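Local coordinates for uncharacterized protein DR_0571 (Deinococcus radiodurans R1, PDB 3C4N) that is of unknown function but binds ADP here and probably acts as an FAD-dependent oxidoreductase, at residues 124-129 against 155-160. Residues are numbered along the deposited sequence; the frame is centred on the assembly and turned at random.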
ATOM      1  N   LEU A 124      -9.105 -33.222 -15.353  1.00 19.20           N
ATOM      2  CA  LEU A 124      -9.520 -34.623 -15.400  1.00 21.23           C
ATOM      3  C   LEU A 124      -9.463 -35.283 -14.032  1.00 22.15           C
ATOM      4  O   LEU A 124      -8.438 -35.220 -13.365  1.00 27.48           O
ATOM      5  CB  LEU A 124      -8.634 -35.427 -16.359  1.00 18.04           C
ATOM      6  CG  LEU A 124      -8.381 -34.920 -17.779  1.00 20.01           C
ATOM      7  CD1 LEU A 124      -7.636 -35.999 -18.542  1.00 23.64           C
ATOM      8  CD2 LEU A 124      -9.667 -34.603 -18.478  1.00 23.35           C
ATOM      9  N   HIS A 125     -10.566 -35.907 -13.617  1.00 26.46           N
ATOM     10  CA  HIS A 125     -10.643 -36.623 -12.335  1.00 26.64           C
ATOM     11  C   HIS A 125     -10.480 -38.125 -12.632  1.00 33.39           C
ATOM     12  O   HIS A 125     -11.465 -38.861 -12.728  1.00 28.99           O
ATOM     13  CB  HIS A 125     -12.001 -36.375 -11.665  1.00 31.82           C
ATOM     14  CG  HIS A 125     -12.164 -37.052 -10.335  1.00 40.88           C
ATOM     15  ND1 HIS A 125     -11.351 -38.083  -9.915  1.00 36.97           N
ATOM     16  CD2 HIS A 125     -13.070 -36.861  -9.346  1.00 36.55           C
ATOM     17  CE1 HIS A 125     -11.749 -38.498  -8.723  1.00 33.68           C
ATOM     18  NE2 HIS A 125     -12.791 -37.774  -8.357  1.00 31.15           N
ATOM     19  N   LEU A 126      -9.231 -38.562 -12.786  1.00 34.26           N
ATOM     20  CA  LEU A 126      -8.905 -39.961 -13.080  1.00 36.18           C
ATOM     21  C   LEU A 126      -9.571 -40.950 -12.123  1.00 35.94           C
ATOM     22  O   LEU A 126      -9.565 -40.759 -10.905  1.00 32.01           O
ATOM     23  CB  LEU A 126      -7.388 -40.162 -13.046  1.00 37.87           C
ATOM     24  CG  LEU A 126      -6.601 -39.208 -13.947  1.00 35.96           C
ATOM     25  CD1 LEU A 126      -5.132 -39.210 -13.532  1.00 37.42           C
ATOM     26  CD2 LEU A 126      -6.770 -39.620 -15.404  1.00 33.69           C
ATOM     27  N   LEU A 127     -10.125 -42.018 -12.687  1.00 38.63           N
ATOM     28  CA  LEU A 127     -10.814 -43.039 -11.904  1.00 38.37           C
ATOM     29  C   LEU A 127     -10.386 -44.449 -12.296  1.00 41.65           C
ATOM     30  O   LEU A 127      -9.924 -44.673 -13.412  1.00 45.18           O
ATOM     31  CB  LEU A 127     -12.320 -42.899 -12.108  1.00 37.15           C
ATOM     32  CG  LEU A 127     -12.904 -41.563 -11.662  1.00 38.41           C
ATOM     33  CD1 LEU A 127     -14.224 -41.316 -12.371  1.00 41.70           C
ATOM     34  CD2 LEU A 127     -13.064 -41.567 -10.149  1.00 36.04           C
ATOM     35  N   PRO A 128     -10.537 -45.418 -11.376  1.00 43.08           N
ATOM     36  CA  PRO A 128     -10.171 -46.815 -11.619  1.00 49.48           C
ATOM     37  C   PRO A 128     -11.201 -47.539 -12.486  1.00 57.15           C
ATOM     38  O   PRO A 128     -11.276 -47.314 -13.694  1.00 58.35           O
ATOM     39  CB  PRO A 128     -10.088 -47.391 -10.209  1.00 50.68           C
ATOM     40  CG  PRO A 128     -11.165 -46.640  -9.492  1.00 43.50           C
ATOM     41  CD  PRO A 128     -10.938 -45.224  -9.969  1.00 48.36           C
ATOM     42  N   ALA A 129     -11.990 -48.412 -11.863  1.00 63.14           N
ATOM     43  CA  ALA A 129     -13.026 -49.164 -12.568  1.00 62.75           C
ATOM     44  C   ALA A 129     -13.937 -48.186 -13.309  1.00 63.83           C
ATOM     45  O   ALA A 129     -14.721 -47.471 -12.687  1.00 67.13           O
ATOM     46  CB  ALA A 129     -13.837 -49.990 -11.571  1.00 49.26           C
ATOM     47  N   ALA A 155      -3.718 -48.137 -17.360  1.00 44.50           N
ATOM     48  CA  ALA A 155      -4.468 -49.315 -16.914  1.00 42.81           C
ATOM     49  C   ALA A 155      -5.113 -49.152 -15.535  1.00 37.37           C
ATOM     50  O   ALA A 155      -6.259 -49.548 -15.333  1.00 29.11           O
ATOM     51  CB  ALA A 155      -3.555 -50.542 -16.920  1.00 48.59           C
ATOM     52  N   ARG A 156      -4.377 -48.571 -14.593  1.00 37.52           N
ATOM     53  CA  ARG A 156      -4.895 -48.367 -13.240  1.00 36.35           C
ATOM     54  C   ARG A 156      -5.796 -47.121 -13.153  1.00 35.32           C
ATOM     55  O   ARG A 156      -6.478 -46.908 -12.152  1.00 30.46           O
ATOM     56  CB  ARG A 156      -3.731 -48.257 -12.250  1.00 38.21           C
ATOM     57  CG  ARG A 156      -2.625 -49.294 -12.483  1.00 41.10           C
ATOM     58  CD  ARG A 156      -1.490 -49.139 -11.482  1.00 49.29           C
ATOM     59  NE  ARG A 156      -1.694 -49.957 -10.292  1.00 52.03           N
ATOM     60  CZ  ARG A 156      -1.189 -51.174 -10.134  1.00 51.25           C
ATOM     61  NH1 ARG A 156      -0.440 -51.715 -11.087  1.00 47.19           N
ATOM     62  NH2 ARG A 156      -1.452 -51.861  -9.031  1.00 43.74           N
ATOM     63  N   LEU A 157      -5.792 -46.309 -14.208  1.00 30.77           N
ATOM     64  CA  LEU A 157      -6.610 -45.099 -14.280  1.00 35.15           C
ATOM     65  C   LEU A 157      -7.097 -44.959 -15.719  1.00 38.84           C
ATOM     66  O   LEU A 157      -6.780 -43.985 -16.403  1.00 47.28           O
ATOM     67  CB  LEU A 157      -5.788 -43.860 -13.898  1.00 37.22           C
ATOM     68  CG  LEU A 157      -5.385 -43.664 -12.432  1.00 45.09           C
ATOM     69  CD1 LEU A 157      -4.416 -42.494 -12.316  1.00 36.77           C
ATOM     70  CD2 LEU A 157      -6.628 -43.418 -11.584  1.00 38.43           C
ATOM     71  N   PRO A 158      -7.883 -45.934 -16.193  1.00 33.30           N
ATOM     72  CA  PRO A 158      -8.430 -45.967 -17.549  1.00 29.56           C
ATOM     73  C   PRO A 158      -9.407 -44.850 -17.913  1.00 35.70           C
ATOM     74  O   PRO A 158      -9.343 -44.296 -19.012  1.00 35.56           O
ATOM     75  CB  PRO A 158      -9.084 -47.345 -17.610  1.00 32.06           C
ATOM     76  CG  PRO A 158      -9.592 -47.521 -16.227  1.00 32.70           C
ATOM     77  CD  PRO A 158      -8.423 -47.043 -15.386  1.00 31.80           C
ATOM     78  N   VAL A 159     -10.307 -44.521 -16.990  1.00 34.55           N
ATOM     79  CA  VAL A 159     -11.313 -43.496 -17.238  1.00 36.01           C
ATOM     80  C   VAL A 159     -11.175 -42.236 -16.372  1.00 39.64           C
ATOM     81  O   VAL A 159     -10.456 -42.224 -15.372  1.00 34.53           O
ATOM     82  CB  VAL A 159     -12.730 -44.073 -17.035  1.00 38.69           C
ATOM     83  CG1 VAL A 159     -12.939 -45.288 -17.952  1.00 27.16           C
ATOM     84  CG2 VAL A 159     -12.925 -44.462 -15.568  1.00 29.78           C
ATOM     85  N   ALA A 160     -11.886 -41.181 -16.762  1.00 38.48           N
ATOM     86  CA  ALA A 160     -11.853 -39.925 -16.027  1.00 44.22           C
ATOM     87  C   ALA A 160     -13.116 -39.091 -16.243  1.00 45.63           C
ATOM     88  O   ALA A 160     -13.904 -39.343 -17.157  1.00 46.92           O
ATOM     89  CB  ALA A 160     -10.626 -39.114 -16.442  1.00 34.63           C
TER
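An antiparallel strand pair, near where the chain turns into loop, joins Leu127, of strand 118-127, to Val159, at the head of strand 159-163. Leu127 N gives Val159 O a nearly straight bond (2.7 Å, 164° at the hydrogen), the donor tilted out of the carbonyl plane. This is the only hydrogen bond across the pair. Leu127 O instead takes a CA-H...O contact from Leu157 CA, at 3.5 Å. On the face shared by Leu127 and Val159, CB of Leu127 meets CG2 of Val159 at 3.8 Å. On the face of Leu126 and Ala160, Leu157 reaches in from the loop and crosses Leu126 at about a right angle: Leu126 CD1 touches Leu157 CD1 at 3.6 Å, and Leu157 CD2 comes equally near Leu126 CB. With CG anti to the carbonyl carbon (chi1 -71°), Leu157 brings both methyls to Leu126 CB. The methyl of Ala160 lies 4.0 Å from Leu126 CD2, and Thr138 of helix 138-141 also touches Leu126. A serine in place of Leu157 would probably take away the methyls that meet CD1 and CB of Leu126 and open a gap beside them. Far from the ADP, the contact is typical of the end of an antiparallel strand pair within a mixed sheet, where the chain leaves for loops.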